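Sulfatase (PDB 6USS) probably hydrolyses aryl sulfate esters as a calcium-binding arylsulfatase of the gut microbiota, represented here by a catalytic-site mutant. Local coordinates at residues Phe39-Met44 against Val317-Asp322; Val77-Ala82 against Met360-Pro365. The protein carries 1 engineered substitution. All coordinates share one frame; numbering follows the deposited sequence.

Contact 1 (Phe39-Met44 against Val317-Asp322); sequences FMVDDM and VIFMSD. With CA (calcium ion), chain C.
F39 and F319 lie side by side and point the same way from adjacent parallel strands, with ring planes 20° apart. The rings are slid so far that they barely overlap: the centroid of the F39 ring is 5.5 Å from that of F319, and contact runs through F39 CD1 and F319 CE2. V41 CG2 reaches F319 CZ obliquely. M44, its chain fully extended beyond CG, crosses F319 at about a right angle and sets SD at the ring edge, 3.7 Å from F319 CZ, a Met-aromatic contact. On the opposite face of the sheet M40 is bent at chi2 and chi3, which carries its CE across to M320 CG.

At the last bridged pair, V41 with S321, S321 OG donates to M44 O (2.8 Å) in the carbonyl plane, on a lone pair. D322 CG sits between its own backbone N and carbonyl carbon (chi1 77°), which turns the carboxylate across to D42 and D43. D322 OD1 accepts D43 N at 2.8 Å on its syn side. The D42 and D322 carboxylate planes stand 59° apart; D42 OD1 and D322 OD2, both acceptors, come to 2.8 Å because both bind calcium, as does D43 OD1. K165 forms a salt bridge to D42 and K348 to D43. The metal, these lysines and R92, which bonds to both D42 OD1 and D322 OD2, probably offset the acids' charge.

Contact 2 (Val77-Ala82 against Met360-Pro365); sequences VMFTQA and MIVRWP
The F79 ring is met obliquely by M360 and V362 of 360-365. M360 runs alongside F79 and points the same way; its SD is 4.5 Å from the F79 ring centroid and 38° off the ring normal, a slanted Met-aromatic contact. The methyl end goes further, with M360 CE 3.7 Å from F79 CD1. V362 CG2 crosses obliquely to F79 CE1 at 4.1 Å, and L411 of helix 408-412 also touches the F79 side chain.

M360 owes this reach to an extended chain: CG is anti to the backbone N (chi1 -178°), and the chain stays extended beyond it. Its sulfur is then also met by A82 CB, 3.7 Å from M360 SD, after the chain of 77-82 has turned its corner at T80 and Q81. V77 and V362 stand side by side on the same face as F79, V77 CG1 against V362 CB.

Backbone bonds set this register. V77 and V362 form an antiparallel hydrogen-bonded pair, V77 N to V362 O and V362 N to V77 O, both 2.9 Å. F79 N adds a bond to M360 O at 2.9 Å. M78 and I361 make the non-hydrogen-bonded pair between them, and I361 CG2 lies close to V77 O. The cross-strand side-chain contacts are thus apolar and sulfur-aromatic, while the directional polar links are backbone bonds: this is a buried joint between two neighbouring strands of the central sheet.

In the fold
Along the chain the segments alternate, 39-44, 77-82, 317-322, 360-365, so the two contacts interlock within the sulfatase domain. Their centres are about 11 Å apart in a single mixed sheet whose neighbouring strands run 77-83, 357-363, 315-321, 35-41. Strands 315-321 and 357-363 join the contacts directly: F319 N lies 2.8 Å from I361 O and V317 O 2.9 Å from R363 N, both probable hydrogen bonds. Contact 1 is parallel and ends at the calcium site, completed by N323 and the engineered C88; contact 2 is antiparallel and farther from the chain centre. Distant parts of the sequence thereby converge in one sheet beside the metal.

Contact 1 (Phe39-Met44 against Val317-Asp322)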
loop_
_atom_site.group_PDB
_atom_site.type_symbol
_atom_site.label_atom_id
_atom_site.label_comp_id
_atom_site.label_asym_id
_atom_site.label_seq_id
_atom_site.Cartn_x
_atom_site.Cartn_y
_atom_site.Cartn_z
ATOM N N PHE A 39 -0.123 3.080 20.021
ATOM C CA PHE A 39 1.278 2.859 20.396
ATOM C C PHE A 39 1.303 1.503 21.094
ATOM O O PHE A 39 0.769 1.350 22.201
ATOM C CB PHE A 39 1.775 4.010 21.272
ATOM C CG PHE A 39 3.252 3.980 21.619
ATOM C CD1 PHE A 39 3.722 3.216 22.677
ATOM C CD2 PHE A 39 4.159 4.783 20.942
ATOM C CE1 PHE A 39 5.079 3.230 23.028
ATOM C CE2 PHE A 39 5.518 4.800 21.286
ATOM C CZ PHE A 39 5.976 4.021 22.322
ATOM N N MET A 40 1.892 0.511 20.423
ATOM C CA MET A 40 1.880 -0.885 20.856
ATOM C C MET A 40 3.302 -1.318 21.183
ATOM O O MET A 40 4.179 -1.307 20.307
ATOM C CB MET A 40 1.288 -1.800 19.777
ATOM C CG MET A 40 1.226 -3.265 20.172
ATOM S SD MET A 40 -0.063 -3.688 21.379
ATOM C CE MET A 40 -1.520 -3.165 20.481
ATOM N N VAL A 41 3.521 -1.718 22.433
ATOM C CA VAL A 41 4.804 -2.254 22.869
ATOM C C VAL A 41 4.732 -3.771 22.838
ATOM O O VAL A 41 3.675 -4.368 23.059
ATOM C CB VAL A 41 5.167 -1.738 24.272
ATOM C CG1 VAL A 41 6.577 -2.122 24.619
ATOM C CG2 VAL A 41 4.975 -0.231 24.329
ATOM N N ASP A 42 5.862 -4.404 22.551
ATOM C CA ASP A 42 5.944 -5.858 22.453
ATOM C C ASP A 42 6.416 -6.479 23.769
ATOM O O ASP A 42 7.417 -6.041 24.344
ATOM C CB ASP A 42 6.896 -6.261 21.330
ATOM C CG ASP A 42 6.730 -7.693 20.942
ATOM O OD1 ASP A 42 5.600 -8.197 21.120
ATOM O OD2 ASP A 42 7.707 -8.316 20.467
ATOM N N ASP A 43 5.708 -7.514 24.230
ATOM C CA ASP A 43 6.128 -8.299 25.395
ATOM C C ASP A 43 6.327 -7.441 26.643
ATOM O O ASP A 43 7.154 -7.766 27.500
ATOM C CB ASP A 43 7.420 -9.085 25.114
ATOM C CG ASP A 43 7.250 -10.147 24.036
ATOM O OD1 ASP A 43 6.085 -10.410 23.667
ATOM O OD2 ASP A 43 8.278 -10.708 23.568
ATOM N N MET A 44 5.588 -6.341 26.766
ATOM C CA MET A 44 5.685 -5.475 27.935
ATOM C C MET A 44 4.693 -5.932 29.011
ATOM O O MET A 44 3.503 -6.108 28.731
ATOM C CB MET A 44 5.433 -4.020 27.528
ATOM C CG MET A 44 5.414 -3.020 28.682
ATOM S SD MET A 44 4.963 -1.336 28.208
ATOM C CE MET A 44 5.010 -0.499 29.798
ATOM N N VAL A 317 -4.508 9.049 21.530
ATOM C CA VAL A 317 -3.333 8.234 21.785
ATOM C C VAL A 317 -3.779 7.030 22.600
ATOM O O VAL A 317 -4.357 7.179 23.685
ATOM C CB VAL A 317 -2.241 9.030 22.516
ATOM C CG1 VAL A 317 -1.035 8.143 22.806
ATOM C CG2 VAL A 317 -1.847 10.263 21.717
ATOM N N ILE A 318 -3.533 5.835 22.071
ATOM C CA ILE A 318 -3.826 4.598 22.779
ATOM C C ILE A 318 -2.514 3.876 23.022
ATOM O O ILE A 318 -1.813 3.507 22.071
ATOM C CB ILE A 318 -4.804 3.694 22.017
ATOM C CG1 ILE A 318 -6.062 4.454 21.592
ATOM C CG2 ILE A 318 -5.196 2.540 22.907
ATOM C CD1 ILE A 318 -6.935 3.694 20.599
ATOM N N PHE A 319 -2.193 3.671 24.291
ATOM C CA PHE A 319 -1.028 2.910 24.711
ATOM C C PHE A 319 -1.466 1.496 25.050
ATOM O O PHE A 319 -2.459 1.306 25.769
ATOM C CB PHE A 319 -0.363 3.558 25.925
ATOM C CG PHE A 319 0.944 2.942 26.295
ATOM C CD1 PHE A 319 0.991 1.782 27.060
ATOM C CD2 PHE A 319 2.130 3.532 25.906
ATOM C CE1 PHE A 319 2.202 1.220 27.416
ATOM C CE2 PHE A 319 3.351 2.968 26.253
ATOM C CZ PHE A 319 3.385 1.811 27.010
ATOM N N MET A 320 -0.715 0.510 24.553
ATOM C CA MET A 320 -1.087 -0.877 24.770
ATOM C C MET A 320 0.158 -1.749 24.665
ATOM O O MET A 320 1.182 -1.342 24.112
ATOM C CB MET A 320 -2.162 -1.301 23.766
ATOM C CG MET A 320 -2.673 -2.718 23.935
ATOM S SD MET A 320 -3.275 -3.010 25.599
ATOM C CE MET A 320 -4.225 -4.513 25.341
ATOM N N SER A 321 0.065 -2.948 25.229
ATOM C CA SER A 321 1.073 -3.977 25.042
ATOM C C SER A 321 0.385 -5.256 24.587
ATOM O O SER A 321 -0.786 -5.494 24.889
ATOM C CB SER A 321 1.878 -4.229 26.323
ATOM O OG SER A 321 2.785 -5.301 26.122
ATOM N N ASP A 322 1.131 -6.102 23.877
ATOM C CA ASP A 322 0.514 -7.243 23.215
ATOM C C ASP A 322 0.504 -8.525 24.043
ATOM O O ASP A 322 -0.236 -9.444 23.684
ATOM C CB ASP A 322 1.203 -7.513 21.871
ATOM C CG ASP A 322 2.539 -8.203 22.033
ATOM O OD1 ASP A 322 3.214 -7.985 23.068
ATOM O OD2 ASP A 322 2.897 -8.991 21.135
HETATM CA CA CA C . 4.654 -10.135 21.911
#

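Contact 2 (Val77-Ala82 against Met360-Pro365)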
loop_
_atom_site.group_PDB
_atom_site.type_symbol
_atom_site.label_atom_id
_atom_site.label_comp_id
_atom_site.label_asym_id
_atom_site.label_seq_id
_atom_site.Cartn_x
_atom_site.Cartn_y
_atom_site.Cartn_z
ATOM N N VAL A 77 -7.040 8.254 30.642
ATOM C CA VAL A 77 -7.568 7.193 31.490
ATOM C C VAL A 77 -6.628 6.003 31.388
ATOM O O VAL A 77 -6.092 5.716 30.308
ATOM C CB VAL A 77 -9.011 6.795 31.095
ATOM C CG1 VAL A 77 -9.062 6.264 29.663
ATOM C CG2 VAL A 77 -9.614 5.766 32.085
ATOM N N MET A 78 -6.410 5.331 32.523
ATOM C CA MET A 78 -5.696 4.064 32.576
ATOM C C MET A 78 -6.705 2.931 32.666
ATOM O O MET A 78 -7.693 3.029 33.399
ATOM C CB MET A 78 -4.767 3.996 33.788
ATOM C CG MET A 78 -3.744 5.112 33.888
ATOM S SD MET A 78 -2.958 5.112 35.517
ATOM C CE MET A 78 -2.430 3.390 35.635
ATOM N N PHE A 79 -6.452 1.848 31.945
ATOM C CA PHE A 79 -7.264 0.644 32.080
ATOM C C PHE A 79 -6.467 -0.365 32.895
ATOM O O PHE A 79 -5.463 -0.903 32.423
ATOM C CB PHE A 79 -7.660 0.085 30.717
ATOM C CG PHE A 79 -8.753 0.869 30.046
ATOM C CD1 PHE A 79 -8.452 1.960 29.230
ATOM C CD2 PHE A 79 -10.085 0.529 30.245
ATOM C CE1 PHE A 79 -9.453 2.679 28.609
ATOM C CE2 PHE A 79 -11.099 1.249 29.630
ATOM C CZ PHE A 79 -10.780 2.329 28.813
ATOM N N THR A 80 -6.897 -0.604 34.125
ATOM C CA THR A 80 -6.160 -1.471 35.032
ATOM C C THR A 80 -6.511 -2.945 34.855
ATOM O O THR A 80 -5.891 -3.798 35.503
ATOM C CB THR A 80 -6.396 -1.039 36.490
ATOM O OG1 THR A 80 -7.793 -1.095 36.788
ATOM C CG2 THR A 80 -5.907 0.370 36.711
ATOM N N GLN A 81 -7.464 -3.273 33.981
ATOM C CA GLN A 81 -7.839 -4.665 33.726
ATOM C C GLN A 81 -8.039 -4.898 32.222
ATOM O O GLN A 81 -9.074 -5.376 31.767
ATOM C CB GLN A 81 -9.081 -5.036 34.539
ATOM C CG GLN A 81 -9.031 -6.438 35.111
ATOM C CD GLN A 81 -10.170 -6.759 36.103
ATOM O OE1 GLN A 81 -10.081 -7.722 36.869
ATOM N NE2 GLN A 81 -11.227 -5.956 36.087
ATOM N N ALA A 82 -7.014 -4.580 31.426
ATOM C CA ALA A 82 -7.044 -4.786 29.979
ATOM C C ALA A 82 -6.314 -6.073 29.603
ATOM O O ALA A 82 -5.195 -6.307 30.059
ATOM C CB ALA A 82 -6.410 -3.595 29.247
ATOM N N MET A 360 -2.513 -0.223 29.721
ATOM C CA MET A 360 -3.285 0.425 28.673
ATOM C C MET A 360 -3.703 1.818 29.118
ATOM O O MET A 360 -4.160 2.016 30.249
ATOM C CB MET A 360 -4.507 -0.407 28.292
ATOM C CG MET A 360 -5.349 0.179 27.180
ATOM S SD MET A 360 -6.841 -0.803 26.932
ATOM C CE MET A 360 -7.823 0.342 25.973
ATOM N N ILE A 361 -3.538 2.781 28.218
ATOM C CA ILE A 361 -3.812 4.187 28.499
ATOM C C ILE A 361 -4.491 4.793 27.281
ATOM O O ILE A 361 -4.136 4.478 26.138
ATOM C CB ILE A 361 -2.524 4.972 28.830
ATOM C CG1 ILE A 361 -1.678 4.244 29.881
ATOM C CG2 ILE A 361 -2.869 6.358 29.303
ATOM C CD1 ILE A 361 -0.384 4.976 30.219
ATOM N N VAL A 362 -5.463 5.667 27.510
ATOM C CA VAL A 362 -6.085 6.379 26.405
ATOM C C VAL A 362 -6.155 7.857 26.751
ATOM O O VAL A 362 -6.708 8.236 27.794
ATOM C CB VAL A 362 -7.478 5.832 26.068
ATOM C CG1 VAL A 362 -8.192 6.778 25.115
ATOM C CG2 VAL A 362 -7.373 4.427 25.479
ATOM N N ARG A 363 -5.571 8.682 25.891
ATOM C CA ARG A 363 -5.780 10.117 25.909
ATOM C C ARG A 363 -6.706 10.430 24.753
ATOM O O ARG A 363 -6.567 9.861 23.669
ATOM C CB ARG A 363 -4.467 10.896 25.772
ATOM C CG ARG A 363 -4.618 12.418 25.937
ATOM C CD ARG A 363 -3.265 13.140 25.984
ATOM N NE ARG A 363 -2.624 13.251 24.674
ATOM C CZ ARG A 363 -1.356 13.625 24.479
ATOM N NH1 ARG A 363 -0.579 13.934 25.511
ATOM N NH2 ARG A 363 -0.863 13.699 23.244
ATOM N N TRP A 364 -7.672 11.293 25.003
ATOM C CA TRP A 364 -8.680 11.700 24.033
ATOM C C TRP A 364 -9.193 13.053 24.515
ATOM O O TRP A 364 -10.224 13.122 25.204
ATOM C CB TRP A 364 -9.788 10.647 23.950
ATOM C CG TRP A 364 -10.792 10.853 22.851
ATOM C CD1 TRP A 364 -10.857 11.897 21.977
ATOM C CD2 TRP A 364 -11.877 9.980 22.512
ATOM N NE1 TRP A 364 -11.914 11.727 21.108
ATOM C CE2 TRP A 364 -12.557 10.559 21.419
ATOM C CE3 TRP A 364 -12.334 8.759 23.020
ATOM C CZ2 TRP A 364 -13.674 9.966 20.836
ATOM C CZ3 TRP A 364 -13.439 8.165 22.431
ATOM C CH2 TRP A 364 -14.096 8.772 21.347
ATOM N N PRO A 365 -8.473 14.135 24.221
ATOM C CA PRO A 365 -8.790 15.435 24.839
ATOM C C PRO A 365 -10.196 15.908 24.488
ATOM O O PRO A 365 -10.625 15.846 23.333
ATOM C CB PRO A 365 -7.714 16.369 24.268
ATOM C CG PRO A 365 -6.613 15.451 23.778
ATOM C CD PRO A 365 -7.299 14.203 23.330
#